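Local coordinates for retinol dehydratase (Spodoptera frugiperda, PDB 1FMJ), which converts retinol to anhydroretinol, probably by way of a sulfated intermediate, as a member of the cytosolic sulfotransferase family, at residues Q72-T77 against R188-S193; M132-G137 against Y298-I303; M180-R185 against M243-Y248. One frame throughout, in Å; residues are numbered along the deposited sequence.

In the fold
From the N terminus, strand 66-70 runs into the phosphate-binding turn 72-77, which contact 1 joins to helix 187-200 across 110 intervening residues. Contact 2 starts inside that loop, at helix 132-142, and closes far later, on the loop at 298-303, so the two cross. Contact 3 also starts inside it, at strand 179-184, and closes on edge strand 243-247 after helix 187-200; it therefore crosses contact 1 while nesting within contact 2. Contacts 1 and 3 touch, Arg73 O lying 3.0 Å from Arg185 NH1, and both hold the nucleotide. Contact 2 stands apart, its centre about 25 Å from that of contact 1, at the retinol pocket.

Contact 1 of 3, residues Q72-T77 against R188-S193; sequences QRSGTT and RDVAVS. With A3P (adenosine-3'-5'-diphosphate), chain G.
One hydroxyl, that of Ser193, stands between an arginine and a phosphate: OG accepts a hydrogen bond from Arg73 NE (2.8 Å) and gives one to O1P of adenosine-3'-5'-diphosphate (2.6 Å). The first bond is bent, 136° at the hydrogen, because the serine sits tilted from the guanidinium plane. Ser193 has OG anti to its backbone N (chi1 -175°), which carries the hydroxyl off the helix toward both partners; a serine suits the spot because one small group can accept and donate at once. Arg73 folds back at chi2 and chi3, laying one guanidinium face over C5' of the nucleotide. Its NH1 makes a weak bond to O6P, and NH2 meets a water that also lies 2.8 Å from Ser193 O. NH2 bonds to Phe310 O as well, and the Phe310 ring adds a cation-pi contact. The segment 72-77 is the 5'-phosphosulfate-binding loop of sulfotransferases, akin to the P-loop, whereas Ser193 belongs to the site for the 3'-phosphate. Gly75 N and Thr76 N turn toward O5P at the start of helix 76-87, Thr76 OG1 joins them at 2.7 Å, and Thr77 grips O4P through N (2.8 Å) and OG1 (2.6 Å). Glycine fits position 75, since its positive phi would push a CB into the carbonyl oxygen of Ser74. Beneath the polar layer, Val190 spreads two methyls along the turn: CG1 rests 3.4 Å from Gln72 O, and CG2 lies 3.7 Å from Ser74 OG, a hydroxyl already bonded to Tyr71 O.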
loop_
_atom_site.group_PDB
_atom_site.type_symbol
_atom_site.label_atom_id
_atom_site.label_comp_id
_atom_site.label_asym_id
_atom_site.label_seq_id
_atom_site.Cartn_x
_atom_site.Cartn_y
_atom_site.Cartn_z
ATOM N N GLN A 72 1.093 0.010 -3.335
ATOM C CA GLN A 72 1.979 0.347 -2.216
ATOM C C GLN A 72 3.151 1.285 -2.492
ATOM O O GLN A 72 3.730 1.284 -3.577
ATOM C CB GLN A 72 2.515 -0.924 -1.552
ATOM C CG GLN A 72 3.368 -1.811 -2.457
ATOM C CD GLN A 72 4.264 -2.754 -1.658
ATOM O OE1 GLN A 72 5.486 -2.580 -1.605
ATOM N NE2 GLN A 72 3.657 -3.750 -1.022
ATOM N N ARG A 73 3.477 2.083 -1.475
ATOM C CA ARG A 73 4.583 3.038 -1.501
ATOM C C ARG A 73 4.317 4.218 -2.419
ATOM O O ARG A 73 5.242 4.829 -2.944
ATOM C CB ARG A 73 5.881 2.321 -1.911
ATOM C CG ARG A 73 6.188 1.092 -1.054
ATOM C CD ARG A 73 6.137 1.407 0.442
ATOM N NE ARG A 73 7.321 2.121 0.931
ATOM C CZ ARG A 73 7.398 2.679 2.134
ATOM N NH1 ARG A 73 6.361 2.608 2.948
ATOM N NH2 ARG A 73 8.513 3.278 2.542
ATOM N N SER A 74 3.042 4.543 -2.593
ATOM C CA SER A 74 2.642 5.644 -3.455
ATOM C C SER A 74 2.131 6.856 -2.700
ATOM O O SER A 74 1.643 7.802 -3.317
ATOM C CB SER A 74 1.558 5.175 -4.424
ATOM O OG SER A 74 2.045 4.149 -5.263
ATOM N N GLY A 75 2.221 6.832 -1.375
ATOM C CA GLY A 75 1.749 7.964 -0.586
ATOM C C GLY A 75 0.520 7.697 0.272
ATOM O O GLY A 75 -0.195 8.620 0.660
ATOM N N THR A 76 0.279 6.431 0.591
ATOM C CA THR A 76 -0.884 6.056 1.394
ATOM C C THR A 76 -0.876 6.617 2.822
ATOM O O THR A 76 -1.891 7.126 3.300
ATOM C CB THR A 76 -1.009 4.522 1.486
ATOM O OG1 THR A 76 -0.703 3.946 0.214
ATOM C CG2 THR A 76 -2.421 4.113 1.882
ATOM N N THR A 77 0.264 6.526 3.502
ATOM C CA THR A 77 0.352 6.993 4.889
ATOM C C THR A 77 -0.005 8.465 5.046
ATOM O O THR A 77 -0.784 8.821 5.928
ATOM C CB THR A 77 1.751 6.752 5.476
ATOM O OG1 THR A 77 2.185 5.428 5.139
ATOM C CG2 THR A 77 1.712 6.881 6.996
ATOM N N ARG A 188 8.738 4.162 -11.226
ATOM C CA ARG A 188 10.156 3.977 -10.954
ATOM C C ARG A 188 10.530 4.255 -9.501
ATOM O O ARG A 188 11.327 3.518 -8.919
ATOM C CB ARG A 188 10.969 4.819 -11.934
ATOM C CG ARG A 188 10.822 4.293 -13.359
ATOM C CD ARG A 188 11.232 5.308 -14.399
ATOM N NE ARG A 188 10.407 6.501 -14.326
ATOM C CZ ARG A 188 10.440 7.482 -15.217
ATOM N NH1 ARG A 188 11.264 7.408 -16.252
ATOM N NH2 ARG A 188 9.648 8.535 -15.071
ATOM N N ASP A 189 9.943 5.294 -8.913
ATOM C CA ASP A 189 10.192 5.629 -7.511
ATOM C C ASP A 189 9.451 4.648 -6.599
ATOM O O ASP A 189 9.873 4.382 -5.475
ATOM C CB ASP A 189 9.721 7.054 -7.201
ATOM C CG ASP A 189 10.601 8.104 -7.830
ATOM O OD1 ASP A 189 11.829 7.871 -7.892
ATOM O OD2 ASP A 189 10.072 9.168 -8.237
ATOM N N VAL A 190 8.318 4.148 -7.083
ATOM C CA VAL A 190 7.527 3.171 -6.351
ATOM C C VAL A 190 8.371 1.899 -6.231
ATOM O O VAL A 190 8.395 1.244 -5.184
ATOM C CB VAL A 190 6.206 2.830 -7.115
ATOM C CG1 VAL A 190 5.531 1.634 -6.485
ATOM C CG2 VAL A 190 5.257 4.026 -7.097
ATOM N N ALA A 191 9.059 1.554 -7.314
ATOM C CA ALA A 191 9.900 0.361 -7.338
ATOM C C ALA A 191 11.023 0.518 -6.315
ATOM O O ALA A 191 11.288 -0.393 -5.534
ATOM C CB ALA A 191 10.478 0.150 -8.732
ATOM N N VAL A 192 11.675 1.677 -6.317
ATOM C CA VAL A 192 12.754 1.941 -5.360
ATOM C C VAL A 192 12.204 1.897 -3.930
ATOM O O VAL A 192 12.792 1.273 -3.052
ATOM C CB VAL A 192 13.416 3.321 -5.603
ATOM C CG1 VAL A 192 14.399 3.653 -4.461
ATOM C CG2 VAL A 192 14.169 3.299 -6.905
ATOM N N SER A 193 11.068 2.540 -3.694
ATOM C CA SER A 193 10.509 2.537 -2.348
ATOM C C SER A 193 10.039 1.140 -1.945
ATOM O O SER A 193 10.133 0.759 -0.776
ATOM C CB SER A 193 9.347 3.526 -2.223
ATOM O OG SER A 193 8.896 3.589 -0.874
HETATM P P1 A3P G . 10.091 6.866 -0.220
HETATM O O1P A3P G . 10.454 5.452 -0.020
HETATM O O2P A3P G . 10.727 7.736 0.791
HETATM O O3P A3P G . 10.473 7.309 -1.570
HETATM P P2 A3P G . 3.079 4.479 1.411
HETATM O O4P A3P G . 2.589 5.203 2.595
HETATM O O5P A3P G . 1.998 4.312 0.416
HETATM O O6P A3P G . 3.635 3.158 1.822
HETATM O "O5'" A3P G . 4.234 5.321 0.739
HETATM C "C5'" A3P G . 5.432 5.633 1.430
HETATM C "C4'" A3P G . 6.250 6.680 0.669
HETATM O "O4'" A3P G . 5.758 7.996 1.054
HETATM C "C3'" A3P G . 7.728 6.668 1.060
HETATM O "O3'" A3P G . 8.514 7.017 -0.104
HETATM C "C2'" A3P G . 7.738 7.655 2.210
HETATM O "O2'" A3P G . 8.997 8.113 2.690
HETATM C "C1'" A3P G . 6.830 8.737 1.647
HETATM N N9 A3P G . 6.311 9.639 2.684
HETATM C C8 A3P G . 5.730 9.336 3.905
HETATM N N7 A3P G . 5.364 10.372 4.613
HETATM C C5 A3P G . 5.723 11.450 3.816
HETATM C C6 A3P G . 5.611 12.876 3.976
HETATM N N6 A3P G . 5.074 13.451 5.056
HETATM N N1 A3P G . 6.083 13.693 2.951
HETATM C C2 A3P G . 6.639 13.143 1.823
HETATM N N3 A3P G . 6.801 11.810 1.558
HETATM C C4 A3P G . 6.319 11.016 2.603
HETATM O O HOH W 1 10.861 2.519 1.253
#

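Contact 2 of 3, residues M132-G137 against Y298-I303; sequences MERYLG and YREIGI
This contact joins a loop that lines the retinol pocket, through Ile303, to the start of helix 132-142, whose later residues Leu139 and Ser142 also line it. Ile303 touches the bound retinol and packs on Tyr135. The methyl CG2 of Ile303 meets the edge of the tyrosine ring near its plane, 3.8 Å from CD1. Ile301 is the central wedge. With CG1 anti to its carbonyl carbon (chi1 -62°), its two branches part: CG2 lies against the flank of the helix, 4.0 Å from Tyr135 CB, while CG1 and CD1 lie flat along one face of the Arg134 guanidinium, the two side chains crossing at about a right angle. CG1 sits over the centre of that flat group, 3.5 Å from CZ. A beta-branched residue suits this place because it touches two neighbouring helix residues at once. Arg134 bends at chi3 to bring NH1 to Glu300 OE1, a salt bridge of 2.7 Å with an N-H...O angle of 155°. The glutamate oxygen is approached on its anti side, and the two flat groups are nearly coplanar. Gly302 has a positive phi, where a side chain would strike the carbonyl before it; the turn thus requires glycine between the two isoleucines. Arg134 NH2 bonds to Asp297 O, so the guanidinium is gripped at both ends and held flat upon Ile301. Asp131, just before the helix, takes a bond from Arg134 N and brings OD2 close to Glu300 OE2; the arginine's positive charge probably eases the repulsion between these two carboxylates.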
loop_
_atom_site.group_PDB
_atom_site.type_symbol
_atom_site.label_atom_id
_atom_site.label_comp_id
_atom_site.label_asym_id
_atom_site.label_seq_id
_atom_site.Cartn_x
_atom_site.Cartn_y
_atom_site.Cartn_z
ATOM N N MET A 132 8.640 -12.040 21.958
ATOM C CA MET A 132 7.622 -13.044 21.657
ATOM C C MET A 132 6.179 -12.667 21.949
ATOM O O MET A 132 5.299 -12.946 21.141
ATOM C CB MET A 132 7.946 -14.371 22.346
ATOM C CG MET A 132 9.077 -15.151 21.695
ATOM S SD MET A 132 8.990 -15.260 19.876
ATOM C CE MET A 132 7.698 -16.470 19.638
ATOM N N GLU A 133 5.929 -12.038 23.092
ATOM C CA GLU A 133 4.573 -11.643 23.441
ATOM C C GLU A 133 3.969 -10.744 22.355
ATOM O O GLU A 133 2.851 -10.972 21.890
ATOM C CB GLU A 133 4.560 -10.910 24.785
ATOM C CG GLU A 133 3.167 -10.527 25.253
ATOM C CD GLU A 133 3.171 -9.652 26.501
ATOM O OE1 GLU A 133 2.069 -9.350 27.014
ATOM O OE2 GLU A 133 4.269 -9.258 26.965
ATOM N N ARG A 134 4.712 -9.723 21.944
ATOM C CA ARG A 134 4.211 -8.816 20.920
ATOM C C ARG A 134 4.263 -9.466 19.542
ATOM O O ARG A 134 3.338 -9.324 18.739
ATOM C CB ARG A 134 5.027 -7.525 20.909
ATOM C CG ARG A 134 4.993 -6.758 22.212
ATOM C CD ARG A 134 5.715 -5.437 22.045
ATOM N NE ARG A 134 5.046 -4.589 21.062
ATOM C CZ ARG A 134 5.585 -3.502 20.518
ATOM N NH1 ARG A 134 6.813 -3.123 20.857
ATOM N NH2 ARG A 134 4.893 -2.788 19.635
ATOM N N TYR A 135 5.345 -10.185 19.277
ATOM C CA TYR A 135 5.516 -10.861 17.998
ATOM C C TYR A 135 4.340 -11.790 17.723
ATOM O O TYR A 135 3.774 -11.786 16.631
ATOM C CB TYR A 135 6.817 -11.662 18.010
ATOM C CG TYR A 135 7.068 -12.449 16.748
ATOM C CD1 TYR A 135 7.358 -11.804 15.548
ATOM C CD2 TYR A 135 7.019 -13.840 16.754
ATOM C CE1 TYR A 135 7.595 -12.524 14.388
ATOM C CE2 TYR A 135 7.254 -14.570 15.599
ATOM C CZ TYR A 135 7.543 -13.906 14.420
ATOM O OH TYR A 135 7.793 -14.630 13.279
ATOM N N LEU A 136 3.977 -12.585 18.725
ATOM C CA LEU A 136 2.872 -13.525 18.606
ATOM C C LEU A 136 1.534 -12.799 18.497
ATOM O O LEU A 136 0.631 -13.261 17.806
ATOM C CB LEU A 136 2.858 -14.475 19.810
ATOM C CG LEU A 136 4.095 -15.360 19.949
ATOM C CD1 LEU A 136 4.020 -16.145 21.248
ATOM C CD2 LEU A 136 4.189 -16.298 18.749
ATOM N N GLY A 137 1.404 -11.674 19.200
ATOM C CA GLY A 137 0.174 -10.904 19.128
ATOM C C GLY A 137 0.039 -10.363 17.714
ATOM O O GLY A 137 -1.058 -10.211 17.192
ATOM N N TYR A 298 7.328 -1.074 16.110
ATOM C CA TYR A 298 7.586 -2.475 15.805
ATOM C C TYR A 298 9.066 -2.851 15.903
ATOM O O TYR A 298 9.404 -4.030 15.977
ATOM C CB TYR A 298 7.072 -2.827 14.406
ATOM C CG TYR A 298 5.569 -2.903 14.289
ATOM C CD1 TYR A 298 4.824 -3.696 15.158
ATOM C CD2 TYR A 298 4.891 -2.212 13.287
ATOM C CE1 TYR A 298 3.441 -3.800 15.034
ATOM C CE2 TYR A 298 3.503 -2.310 13.153
ATOM C CZ TYR A 298 2.789 -3.106 14.030
ATOM O OH TYR A 298 1.424 -3.211 13.909
ATOM N N ARG A 299 9.955 -1.864 15.912
ATOM C CA ARG A 299 11.369 -2.198 15.981
ATOM C C ARG A 299 11.742 -2.892 17.290
ATOM O O ARG A 299 12.585 -3.784 17.297
ATOM C CB ARG A 299 12.241 -0.955 15.777
ATOM C CG ARG A 299 13.700 -1.301 15.486
ATOM C CD ARG A 299 14.477 -0.084 15.025
ATOM N NE ARG A 299 13.921 0.484 13.799
ATOM C CZ ARG A 299 14.226 0.080 12.573
ATOM N NH1 ARG A 299 15.092 -0.906 12.380
ATOM N NH2 ARG A 299 13.670 0.680 11.530
ATOM N N GLU A 300 11.109 -2.488 18.389
ATOM C CA GLU A 300 11.386 -3.099 19.688
ATOM C C GLU A 300 11.046 -4.586 19.642
ATOM O O GLU A 300 11.601 -5.380 20.398
ATOM C CB GLU A 300 10.575 -2.405 20.788
ATOM C CG GLU A 300 10.800 -2.956 22.195
ATOM C CD GLU A 300 10.044 -4.253 22.459
ATOM O OE1 GLU A 300 8.807 -4.260 22.297
ATOM O OE2 GLU A 300 10.681 -5.264 22.840
ATOM N N ILE A 301 10.137 -4.957 18.746
ATOM C CA ILE A 301 9.735 -6.354 18.598
ATOM C C ILE A 301 10.848 -7.166 17.936
ATOM O O ILE A 301 11.074 -8.323 18.291
ATOM C CB ILE A 301 8.437 -6.479 17.754
ATOM C CG1 ILE A 301 7.288 -5.751 18.460
ATOM C CG2 ILE A 301 8.084 -7.945 17.544
ATOM C CD1 ILE A 301 5.978 -5.767 17.700
ATOM N N GLY A 302 11.538 -6.558 16.974
ATOM C CA GLY A 302 12.626 -7.237 16.293
ATOM C C GLY A 302 12.354 -7.623 14.849
ATOM O O GLY A 302 13.157 -8.332 14.231
ATOM N N ILE A 303 11.242 -7.149 14.293
ATOM C CA ILE A 303 10.888 -7.493 12.920
ATOM C C ILE A 303 11.221 -6.458 11.850
ATOM O O ILE A 303 10.797 -6.598 10.704
ATOM C CB ILE A 303 9.391 -7.816 12.794
ATOM C CG1 ILE A 303 8.566 -6.615 13.246
ATOM C CG2 ILE A 303 9.064 -9.055 13.592
ATOM C CD1 ILE A 303 7.103 -6.696 12.835
#

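Contact 3 of 3, residues M180-R185 against M243-Y248; sequences MVYLAR and MLFLFY. With A3P (adenosine-3'-5'-diphosphate), chain G.
Ala184 makes the hollow on one face of this parallel strand pair: its lone CB lets the Phe245 ring come close, 3.7 Å from CZ, and Phe247 CD2 closes in at 4.0 Å. On the same face Tyr182 and Phe245 run alongside each other, their near-parallel rings (26°) so offset that little of one lies over the other, with CD2 of Tyr182 3.5 Å from CE1 of Phe245. Met243, bent at chi2 and chi3, curls its flexible thioether into the dip beside Tyr182, SD reaching CB, and its CE touches Met180 SD. Over the other face the fit is between branched tips: Val181 CG1 nestles against Leu244 CD2 and Leu246 CD1, and Leu183 CD1 packs against Leu246 CB at 3.9 Å. Five backbone hydrogen bonds, from Leu244 N to Met180 O through Tyr248 N to Ala184 O, fix the register. Past the strand ends, extended Arg185 passes over one face of the Tyr248 ring, the guanidinium tilted 49° from it, with Arg185 NE 3.0 Å from Tyr248 CD2; both reach the nucleotide, Arg185 NH2 at O3P and Tyr248 OH at N3 (2.9 Å). Strand 243-247 forms the sheet edge, and 66-70 flanks 179-184 on its far side. Helix 227-235 packs on Tyr182 and Phe245, while helix 255-265 backs Leu244 and Leu246 on the opposite face.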
loop_
_atom_site.group_PDB
_atom_site.type_symbol
_atom_site.label_atom_id
_atom_site.label_comp_id
_atom_site.label_asym_id
_atom_site.label_seq_id
_atom_site.Cartn_x
_atom_site.Cartn_y
_atom_site.Cartn_z
ATOM N N MET A 180 -13.498 7.118 -1.736
ATOM C CA MET A 180 -12.153 6.571 -1.844
ATOM C C MET A 180 -11.168 7.580 -2.402
ATOM O O MET A 180 -11.495 8.340 -3.317
ATOM C CB MET A 180 -12.163 5.327 -2.747
ATOM C CG MET A 180 -10.766 4.812 -3.156
ATOM S SD MET A 180 -10.807 3.274 -4.153
ATOM C CE MET A 180 -11.339 2.109 -2.901
ATOM N N VAL A 181 -9.967 7.599 -1.826
ATOM C CA VAL A 181 -8.901 8.470 -2.303
ATOM C C VAL A 181 -7.827 7.502 -2.766
ATOM O O VAL A 181 -7.303 6.724 -1.974
ATOM C CB VAL A 181 -8.323 9.369 -1.191
ATOM C CG1 VAL A 181 -7.270 10.303 -1.784
ATOM C CG2 VAL A 181 -9.434 10.189 -0.555
ATOM N N TYR A 182 -7.511 7.534 -4.052
ATOM C CA TYR A 182 -6.514 6.634 -4.588
ATOM C C TYR A 182 -5.267 7.400 -4.975
ATOM O O TYR A 182 -5.327 8.403 -5.695
ATOM C CB TYR A 182 -7.071 5.896 -5.801
ATOM C CG TYR A 182 -6.106 4.925 -6.433
ATOM C CD1 TYR A 182 -6.187 3.563 -6.172
ATOM C CD2 TYR A 182 -5.124 5.371 -7.320
ATOM C CE1 TYR A 182 -5.318 2.652 -6.787
ATOM C CE2 TYR A 182 -4.252 4.480 -7.935
ATOM C CZ TYR A 182 -4.356 3.123 -7.669
ATOM O OH TYR A 182 -3.520 2.242 -8.322
ATOM N N LEU A 183 -4.134 6.917 -4.488
ATOM C CA LEU A 183 -2.853 7.542 -4.776
ATOM C C LEU A 183 -2.033 6.751 -5.783
ATOM O O LEU A 183 -1.974 5.515 -5.725
ATOM C CB LEU A 183 -2.047 7.709 -3.490
ATOM C CG LEU A 183 -2.084 9.091 -2.824
ATOM C CD1 LEU A 183 -1.453 10.122 -3.748
ATOM C CD2 LEU A 183 -3.521 9.473 -2.490
ATOM N N ALA A 184 -1.422 7.485 -6.711
ATOM C CA ALA A 184 -0.560 6.927 -7.747
ATOM C C ALA A 184 0.752 7.695 -7.662
ATOM O O ALA A 184 0.786 8.837 -7.206
ATOM C CB ALA A 184 -1.180 7.094 -9.127
ATOM N N ARG A 185 1.830 7.066 -8.100
ATOM C CA ARG A 185 3.148 7.680 -8.042
ATOM C C ARG A 185 3.988 7.098 -9.170
ATOM O O ARG A 185 3.768 5.962 -9.585
ATOM C CB ARG A 185 3.789 7.346 -6.690
ATOM C CG ARG A 185 5.140 8.002 -6.423
ATOM C CD ARG A 185 5.735 7.485 -5.117
ATOM N NE ARG A 185 6.992 8.160 -4.802
ATOM C CZ ARG A 185 7.775 7.860 -3.771
ATOM N NH1 ARG A 185 7.442 6.883 -2.926
ATOM N NH2 ARG A 185 8.896 8.549 -3.583
ATOM N N MET A 243 -14.741 9.231 -5.888
ATOM C CA MET A 243 -13.358 8.847 -6.133
ATOM C C MET A 243 -12.484 10.078 -6.314
ATOM O O MET A 243 -12.845 11.001 -7.043
ATOM C CB MET A 243 -13.250 7.966 -7.379
ATOM C CG MET A 243 -11.817 7.787 -7.900
ATOM S SD MET A 243 -10.715 6.878 -6.776
ATOM C CE MET A 243 -10.896 5.240 -7.409
ATOM N N LEU A 244 -11.337 10.083 -5.641
ATOM C CA LEU A 244 -10.392 11.184 -5.746
ATOM C C LEU A 244 -9.029 10.602 -6.092
ATOM O O LEU A 244 -8.344 10.048 -5.229
ATOM C CB LEU A 244 -10.307 11.965 -4.426
ATOM C CG LEU A 244 -9.228 13.058 -4.388
ATOM C CD1 LEU A 244 -9.535 14.115 -5.433
ATOM C CD2 LEU A 244 -9.159 13.691 -3.005
ATOM N N PHE A 245 -8.653 10.712 -7.362
ATOM C CA PHE A 245 -7.368 10.210 -7.838
ATOM C C PHE A 245 -6.337 11.319 -7.647
ATOM O O PHE A 245 -6.534 12.435 -8.119
ATOM C CB PHE A 245 -7.465 9.868 -9.329
ATOM C CG PHE A 245 -6.371 8.963 -9.829
ATOM C CD1 PHE A 245 -6.608 7.603 -10.003
ATOM C CD2 PHE A 245 -5.123 9.477 -10.176
ATOM C CE1 PHE A 245 -5.630 6.764 -10.521
ATOM C CE2 PHE A 245 -4.131 8.647 -10.696
ATOM C CZ PHE A 245 -4.385 7.285 -10.872
ATOM N N LEU A 246 -5.244 11.012 -6.952
ATOM C CA LEU A 246 -4.199 11.994 -6.719
ATOM C C LEU A 246 -2.837 11.407 -7.051
ATOM O O LEU A 246 -2.665 10.188 -7.092
ATOM C CB LEU A 246 -4.204 12.448 -5.255
ATOM C CG LEU A 246 -5.482 13.069 -4.691
ATOM C CD1 LEU A 246 -5.274 13.396 -3.223
ATOM C CD2 LEU A 246 -5.841 14.335 -5.489
ATOM N N PHE A 247 -1.869 12.283 -7.290
ATOM C CA PHE A 247 -0.513 11.852 -7.592
ATOM C C PHE A 247 0.411 12.282 -6.462
ATOM O O PHE A 247 0.381 13.432 -6.028
ATOM C CB PHE A 247 -0.019 12.457 -8.909
ATOM C CG PHE A 247 -0.666 11.868 -10.131
ATOM C CD1 PHE A 247 -1.706 12.526 -10.768
ATOM C CD2 PHE A 247 -0.230 10.653 -10.645
ATOM C CE1 PHE A 247 -2.304 11.985 -11.903
ATOM C CE2 PHE A 247 -0.822 10.104 -11.777
ATOM C CZ PHE A 247 -1.859 10.772 -12.406
ATOM N N TYR A 248 1.235 11.351 -5.995
ATOM C CA TYR A 248 2.167 11.621 -4.908
ATOM C C TYR A 248 3.029 12.850 -5.192
ATOM O O TYR A 248 3.351 13.619 -4.290
ATOM C CB TYR A 248 3.057 10.402 -4.692
ATOM C CG TYR A 248 4.216 10.640 -3.752
ATOM C CD1 TYR A 248 4.020 10.757 -2.375
ATOM C CD2 TYR A 248 5.509 10.757 -4.243
ATOM C CE1 TYR A 248 5.098 10.982 -1.512
ATOM C CE2 TYR A 248 6.583 10.979 -3.397
ATOM C CZ TYR A 248 6.375 11.089 -2.040
ATOM O OH TYR A 248 7.459 11.287 -1.219
HETATM P P1 A3P G . 10.091 6.866 -0.220
HETATM O O1P A3P G . 10.454 5.452 -0.020
HETATM O O2P A3P G . 10.727 7.736 0.791
HETATM O O3P A3P G . 10.473 7.309 -1.570
HETATM P P2 A3P G . 3.079 4.479 1.411
HETATM O O4P A3P G . 2.589 5.203 2.595
HETATM O O5P A3P G . 1.998 4.312 0.416
HETATM O O6P A3P G . 3.635 3.158 1.822
HETATM O "O5'" A3P G . 4.234 5.321 0.739
HETATM C "C5'" A3P G . 5.432 5.633 1.430
HETATM C "C4'" A3P G . 6.250 6.680 0.669
HETATM O "O4'" A3P G . 5.758 7.996 1.054
HETATM C "C3'" A3P G . 7.728 6.668 1.060
HETATM O "O3'" A3P G . 8.514 7.017 -0.104
HETATM C "C2'" A3P G . 7.738 7.655 2.210
HETATM O "O2'" A3P G . 8.997 8.113 2.690
HETATM C "C1'" A3P G . 6.830 8.737 1.647
HETATM N N9 A3P G . 6.311 9.639 2.684
HETATM C C8 A3P G . 5.730 9.336 3.905
HETATM N N7 A3P G . 5.364 10.372 4.613
HETATM C C5 A3P G . 5.723 11.450 3.816
HETATM C C6 A3P G . 5.611 12.876 3.976
HETATM N N6 A3P G . 5.074 13.451 5.056
HETATM N N1 A3P G . 6.083 13.693 2.951
HETATM C C2 A3P G . 6.639 13.143 1.823
HETATM N N3 A3P G . 6.801 11.810 1.558
HETATM C C4 A3P G . 6.319 11.016 2.603
#